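Local coordinates for ABC transporter binding protein AcbH (Actinoplanes, PDB 3OO8) that binds beta-D-galactopyranose as the extracellular solute receptor of an ABC transporter, with an exclusive preference for that sugar, at residues Asn27-Phe32 with Thr57-Val62; Ser47-Ala52 with Lys316-Tyr321. The protein carries 2 engineered substitutions. All coordinates share one frame; numbering follows the deposited sequence.

Interaction 1: Asn27-Phe32 with Thr57-Val62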
loop_
_atom_site.group_PDB
_atom_site.type_symbol
_atom_site.label_atom_id
_atom_site.label_comp_id
_atom_site.label_asym_id
_atom_site.label_seq_id
_atom_site.Cartn_x
_atom_site.Cartn_y
_atom_site.Cartn_z
ATOM N N ASN A 27 -10.385 -33.141 1.314
ATOM C CA ASN A 27 -9.484 -32.694 0.233
ATOM C C ASN A 27 -10.212 -32.486 -1.094
ATOM O O ASN A 27 -9.557 -32.463 -2.141
ATOM C CB ASN A 27 -8.346 -33.707 -0.018
ATOM C CG ASN A 27 -7.447 -33.916 1.190
ATOM O OD1 ASN A 27 -7.591 -34.896 1.925
ATOM N ND2 ASN A 27 -6.499 -33.014 1.390
ATOM N N GLY A 28 -11.545 -32.368 -1.049
ATOM C CA GLY A 28 -12.394 -32.287 -2.254
ATOM C C GLY A 28 -12.215 -30.966 -2.970
ATOM O O GLY A 28 -11.743 -30.010 -2.349
ATOM N N PRO A 29 -12.583 -30.890 -4.261
ATOM C CA PRO A 29 -12.332 -29.646 -5.044
ATOM C C PRO A 29 -12.914 -28.392 -4.398
ATOM O O PRO A 29 -14.100 -28.368 -4.048
ATOM C CB PRO A 29 -13.044 -29.885 -6.376
ATOM C CG PRO A 29 -13.265 -31.352 -6.461
ATOM C CD PRO A 29 -13.243 -31.937 -5.061
ATOM N N ILE A 30 -12.083 -27.365 -4.241
ATOM C CA ILE A 30 -12.588 -26.057 -3.818
ATOM C C ILE A 30 -12.801 -25.118 -4.995
ATOM O O ILE A 30 -12.232 -25.319 -6.053
ATOM C CB ILE A 30 -11.662 -25.399 -2.763
ATOM C CG1 ILE A 30 -10.310 -25.003 -3.361
ATOM C CG2 ILE A 30 -11.467 -26.327 -1.576
ATOM C CD1 ILE A 30 -9.538 -23.921 -2.554
ATOM N N THR A 31 -13.626 -24.087 -4.808
ATOM C CA THR A 31 -13.686 -23.005 -5.770
ATOM C C THR A 31 -12.948 -21.793 -5.209
ATOM O O THR A 31 -12.825 -21.623 -3.996
ATOM C CB THR A 31 -15.137 -22.638 -6.117
ATOM O OG1 THR A 31 -15.870 -22.377 -4.911
ATOM C CG2 THR A 31 -15.781 -23.810 -6.887
ATOM N N PHE A 32 -12.476 -20.942 -6.115
ATOM C CA PHE A 32 -11.666 -19.804 -5.711
ATOM C C PHE A 32 -12.150 -18.580 -6.462
ATOM O O PHE A 32 -12.078 -18.524 -7.685
ATOM C CB PHE A 32 -10.185 -20.041 -6.062
ATOM C CG PHE A 32 -9.237 -19.439 -5.073
ATOM C CD1 PHE A 32 -8.230 -20.205 -4.519
ATOM C CD2 PHE A 32 -9.333 -18.088 -4.732
ATOM C CE1 PHE A 32 -7.351 -19.660 -3.589
ATOM C CE2 PHE A 32 -8.440 -17.528 -3.802
ATOM C CZ PHE A 32 -7.458 -18.342 -3.216
ATOM N N THR A 57 -2.820 -31.678 -2.545
ATOM C CA THR A 57 -3.784 -32.615 -3.163
ATOM C C THR A 57 -5.156 -32.001 -3.448
ATOM O O THR A 57 -6.016 -32.614 -4.109
ATOM C CB THR A 57 -3.903 -34.018 -2.479
ATOM O OG1 THR A 57 -4.826 -33.943 -1.386
ATOM C CG2 THR A 57 -2.561 -34.575 -2.045
ATOM N N VAL A 58 -5.375 -30.760 -2.998
ATOM C CA VAL A 58 -6.716 -30.205 -3.126
ATOM C C VAL A 58 -6.933 -29.633 -4.507
ATOM O O VAL A 58 -6.198 -28.731 -4.916
ATOM C CB VAL A 58 -6.949 -29.075 -2.083
ATOM C CG1 VAL A 58 -8.306 -28.430 -2.358
ATOM C CG2 VAL A 58 -6.870 -29.691 -0.638
ATOM N N PRO A 59 -7.897 -30.167 -5.274
ATOM C CA PRO A 59 -8.050 -29.572 -6.608
ATOM C C PRO A 59 -8.764 -28.224 -6.505
ATOM O O PRO A 59 -9.516 -28.012 -5.554
ATOM C CB PRO A 59 -8.894 -30.601 -7.383
ATOM C CG PRO A 59 -8.876 -31.855 -6.507
ATOM C CD PRO A 59 -8.726 -31.369 -5.092
ATOM N N VAL A 60 -8.485 -27.317 -7.436
ATOM C CA VAL A 60 -9.035 -25.960 -7.390
ATOM C C VAL A 60 -9.644 -25.551 -8.715
ATOM O O VAL A 60 -9.034 -25.704 -9.779
ATOM C CB VAL A 60 -7.914 -24.925 -7.070
ATOM C CG1 VAL A 60 -8.464 -23.501 -6.918
ATOM C CG2 VAL A 60 -7.142 -25.324 -5.802
ATOM N N THR A 61 -10.848 -24.984 -8.634
ATOM C CA THR A 61 -11.449 -24.308 -9.773
ATOM C C THR A 61 -11.423 -22.813 -9.545
ATOM O O THR A 61 -12.024 -22.335 -8.581
ATOM C CB THR A 61 -12.923 -24.757 -9.987
ATOM O OG1 THR A 61 -12.902 -26.115 -10.427
ATOM C CG2 THR A 61 -13.552 -23.918 -11.105
ATOM N N VAL A 62 -10.767 -22.084 -10.452
ATOM C CA VAL A 62 -10.650 -20.638 -10.300
ATOM C C VAL A 62 -11.792 -19.988 -11.061
ATOM O O VAL A 62 -11.934 -20.170 -12.277
ATOM C CB VAL A 62 -9.302 -20.093 -10.806
ATOM C CG1 VAL A 62 -9.227 -18.587 -10.560
ATOM C CG2 VAL A 62 -8.142 -20.760 -10.088
#

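Interaction 2: Ser47-Ala52 with Lys316-Tyr321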
loop_
_atom_site.group_PDB
_atom_site.type_symbol
_atom_site.label_atom_id
_atom_site.label_comp_id
_atom_site.label_asym_id
_atom_site.label_seq_id
_atom_site.Cartn_x
_atom_site.Cartn_y
_atom_site.Cartn_z
ATOM N N SER A 47 -1.268 -20.762 -12.541
ATOM C CA SER A 47 -0.105 -21.607 -12.303
ATOM C C SER A 47 0.065 -21.902 -10.831
ATOM O O SER A 47 0.366 -23.022 -10.452
ATOM C CB SER A 47 1.158 -20.911 -12.816
ATOM O OG SER A 47 2.280 -21.748 -12.654
ATOM N N LEU A 48 -0.116 -20.879 -9.990
ATOM C CA LEU A 48 0.031 -21.067 -8.546
ATOM C C LEU A 48 -0.947 -22.090 -8.028
ATOM O O LEU A 48 -0.603 -22.873 -7.171
ATOM C CB LEU A 48 -0.201 -19.759 -7.781
ATOM C CG LEU A 48 -0.023 -19.797 -6.265
ATOM C CD1 LEU A 48 1.430 -20.085 -5.928
ATOM C CD2 LEU A 48 -0.532 -18.500 -5.555
ATOM N N MET A 49 -2.175 -22.082 -8.544
ATOM C CA MET A 49 -3.150 -23.031 -8.005
ATOM C C MET A 49 -2.799 -24.465 -8.445
ATOM O O MET A 49 -3.053 -25.418 -7.699
ATOM C CB MET A 49 -4.576 -22.616 -8.367
ATOM C CG MET A 49 -5.049 -21.385 -7.552
ATOM S SD MET A 49 -5.150 -21.703 -5.798
ATOM C CE MET A 49 -3.627 -20.908 -5.226
ATOM N N GLN A 50 -2.220 -24.614 -9.645
ATOM C CA GLN A 50 -1.721 -25.946 -10.057
ATOM C C GLN A 50 -0.666 -26.419 -9.054
ATOM O O GLN A 50 -0.688 -27.577 -8.636
ATOM C CB GLN A 50 -1.115 -25.907 -11.457
ATOM C CG GLN A 50 -2.107 -25.480 -12.519
ATOM C CD GLN A 50 -1.557 -25.596 -13.910
ATOM O OE1 GLN A 50 -0.377 -25.369 -14.151
ATOM N NE2 GLN A 50 -2.427 -25.941 -14.849
ATOM N N GLN A 51 0.246 -25.531 -8.644
ATOM C CA GLN A 51 1.281 -25.888 -7.675
ATOM C C GLN A 51 0.654 -26.212 -6.301
ATOM O O GLN A 51 1.073 -27.155 -5.617
ATOM C CB GLN A 51 2.375 -24.819 -7.599
ATOM C CG GLN A 51 3.136 -24.597 -8.921
ATOM C CD GLN A 51 4.484 -23.894 -8.678
ATOM O OE1 GLN A 51 5.167 -24.189 -7.700
ATOM N NE2 GLN A 51 4.876 -23.029 -9.577
ATOM N N ALA A 52 -0.405 -25.481 -5.934
ATOM C CA ALA A 52 -1.137 -25.730 -4.680
ATOM C C ALA A 52 -1.763 -27.108 -4.670
ATOM O O ALA A 52 -1.678 -27.849 -3.675
ATOM C CB ALA A 52 -2.200 -24.629 -4.449
ATOM N N LYS A 316 -8.686 -24.349 3.896
ATOM C CA LYS A 316 -7.621 -24.042 4.838
ATOM C C LYS A 316 -6.297 -24.680 4.441
ATOM O O LYS A 316 -5.253 -24.101 4.675
ATOM C CB LYS A 316 -8.028 -24.447 6.264
ATOM C CG LYS A 316 -9.035 -23.504 6.881
ATOM C CD LYS A 316 -9.539 -24.046 8.238
ATOM C CE LYS A 316 -10.516 -23.087 8.882
ATOM N NZ LYS A 316 -11.038 -23.697 10.174
ATOM N N LYS A 317 -6.325 -25.862 3.823
ATOM C CA LYS A 317 -5.067 -26.486 3.407
ATOM C C LYS A 317 -4.432 -25.662 2.307
ATOM O O LYS A 317 -3.220 -25.495 2.278
ATOM C CB LYS A 317 -5.275 -27.910 2.873
ATOM C CG LYS A 317 -5.708 -28.924 3.932
ATOM C CD LYS A 317 -5.570 -30.359 3.384
ATOM C CE LYS A 317 -4.112 -30.703 3.036
ATOM N NZ LYS A 317 -3.858 -32.136 2.645
ATOM N N VAL A 318 -5.279 -25.136 1.424
ATOM C CA VAL A 318 -4.799 -24.311 0.310
ATOM C C VAL A 318 -4.223 -23.012 0.889
ATOM O O VAL A 318 -3.172 -22.536 0.452
ATOM C CB VAL A 318 -5.869 -24.097 -0.781
ATOM C CG1 VAL A 318 -5.346 -23.113 -1.855
ATOM C CG2 VAL A 318 -6.187 -25.418 -1.486
ATOM N N LEU A 319 -4.903 -22.414 1.868
ATOM C CA LEU A 319 -4.339 -21.221 2.506
ATOM C C LEU A 319 -2.979 -21.484 3.157
ATOM O O LEU A 319 -2.098 -20.632 3.116
ATOM C CB LEU A 319 -5.310 -20.648 3.541
ATOM C CG LEU A 319 -6.564 -19.923 3.032
ATOM C CD1 LEU A 319 -7.492 -19.534 4.210
ATOM C CD2 LEU A 319 -6.250 -18.673 2.170
ATOM N N GLN A 320 -2.820 -22.634 3.822
ATOM C CA GLN A 320 -1.524 -22.983 4.394
ATOM C C GLN A 320 -0.434 -22.975 3.337
ATOM O O GLN A 320 0.659 -22.490 3.593
ATOM C CB GLN A 320 -1.595 -24.338 5.103
ATOM C CG GLN A 320 -2.413 -24.213 6.335
ATOM C CD GLN A 320 -2.683 -25.539 7.038
ATOM O OE1 GLN A 320 -2.128 -26.570 6.678
ATOM N NE2 GLN A 320 -3.529 -25.502 8.057
ATOM N N TYR A 321 -0.738 -23.505 2.159
ATOM C CA TYR A 321 0.218 -23.496 1.052
ATOM C C TYR A 321 0.508 -22.078 0.586
ATOM O O TYR A 321 1.675 -21.712 0.307
ATOM C CB TYR A 321 -0.288 -24.386 -0.101
ATOM C CG TYR A 321 0.586 -24.229 -1.329
ATOM C CD1 TYR A 321 1.751 -24.988 -1.473
ATOM C CD2 TYR A 321 0.302 -23.277 -2.276
ATOM C CE1 TYR A 321 2.583 -24.791 -2.547
ATOM C CE2 TYR A 321 1.104 -23.103 -3.349
ATOM C CZ TYR A 321 2.238 -23.834 -3.472
ATOM O OH TYR A 321 3.022 -23.588 -4.585
HETATM O O HOH W 1 5.260 -25.121 -4.533
#

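Interaction 1: Asn27-Phe32 with Thr57-Val62
I30 and V60 are paired on neighbouring parallel strands, and their side chains run alongside each other in the same sense, with I30 CG1 4.0 Å from V60 CG2. On this apolar side of the sheet the packing is close. V58 meets I30 crosswise, its CG1 3.9 Å from I30 CG2, and V60 CG1 lies near the plane of the F32 ring at its edge, 4.1 Å from F32 CD1. V60 can serve both neighbours because its CG1 stands anti to the backbone N (chi1 -176°), which sends CG2 to I30 and CG1 to F32. Helix 39-56 and helix 312-322 both lie against this face. The strands and helix 39-56 form a right-handed beta-alpha-beta crossover, the opening unit of this class 2 solute-binding fold. Its strands are laced by backbone bonds: I30 N to P59 O (3.0 Å), T61 N to I30 O (2.9 Å, nearly straight at 173°) and F32 N to T61 O (2.9 Å, more bent at 136°). The other face is looser. T31 and T61 point there, their side chains no nearer than 4.3 Å (T31 CG2 to T61 CB), and T61 is exposed. Toward the start of the strands, the P29 and P59 rings approach only to 4.3 Å between their CB atoms, with P29 exposed to solvent.

Interaction 2: Ser47-Ala52 with Lys316-Tyr321
A52 sits against one face of the Y321 ring, its CA 3.8 Å from the ring centroid and 17° off the ring normal, a CH-pi interaction. The methyl CB of A52 adds a touch at the rim, 3.6 Å from Y321 CD2. Y321 reaches across because its chi1 of 172° sets CG opposite the backbone N, carrying the ring out from helix 312-322 to the neighbouring helix. Apolar contacts continue beside and beyond the ring. L48 CD1 lies at its edge, 4.0 Å from Y321 CE2, the leucine and the tyrosine running antiparallel alongside one another. Clear of the ring, M49 starts out pointing away from the other helix, but its chain bends at chi2 and chi3 and brings SD back to 4.2 Å from V318 CG1, reaching V318 crosswise. At the phenol end the Q51 methylene is in van der Waals contact with the hydroxyl, Q51 CB lying 3.3 Å from Y321 OH. The polar link there is a water in the plane of the ring, held by Y321 OH at 2.7 Å and donating a weak hydrogen bond to Q51 OE1. The segment axes cross at 111° and approach to 10.5 Å, a separation bridged by Y321 and V318. Around this crossing, A327 of helix 325-332 touches both L48 and Y321, while both helices pack on side chains of strand 30-34.

From the N terminus, strand 30-34 leads into helix 39-56 and then strand 60-64, where interaction 1 closes a short loop of 24 intervening residues. Interaction 2 starts on the helix within that loop and closes a far longer one, with 263 residues between its segments, so the two contacts cross along the chain. They also touch in space, their centres about 9 Å apart: F32 CD1 lies 3.7 Å from M49 SD, and V318 CG2 packs on both I30 and V58. Interaction 1 thus pairs the first two strands, and interaction 2 fastens their connecting helix to helix 312-322, returning from much later in the chain.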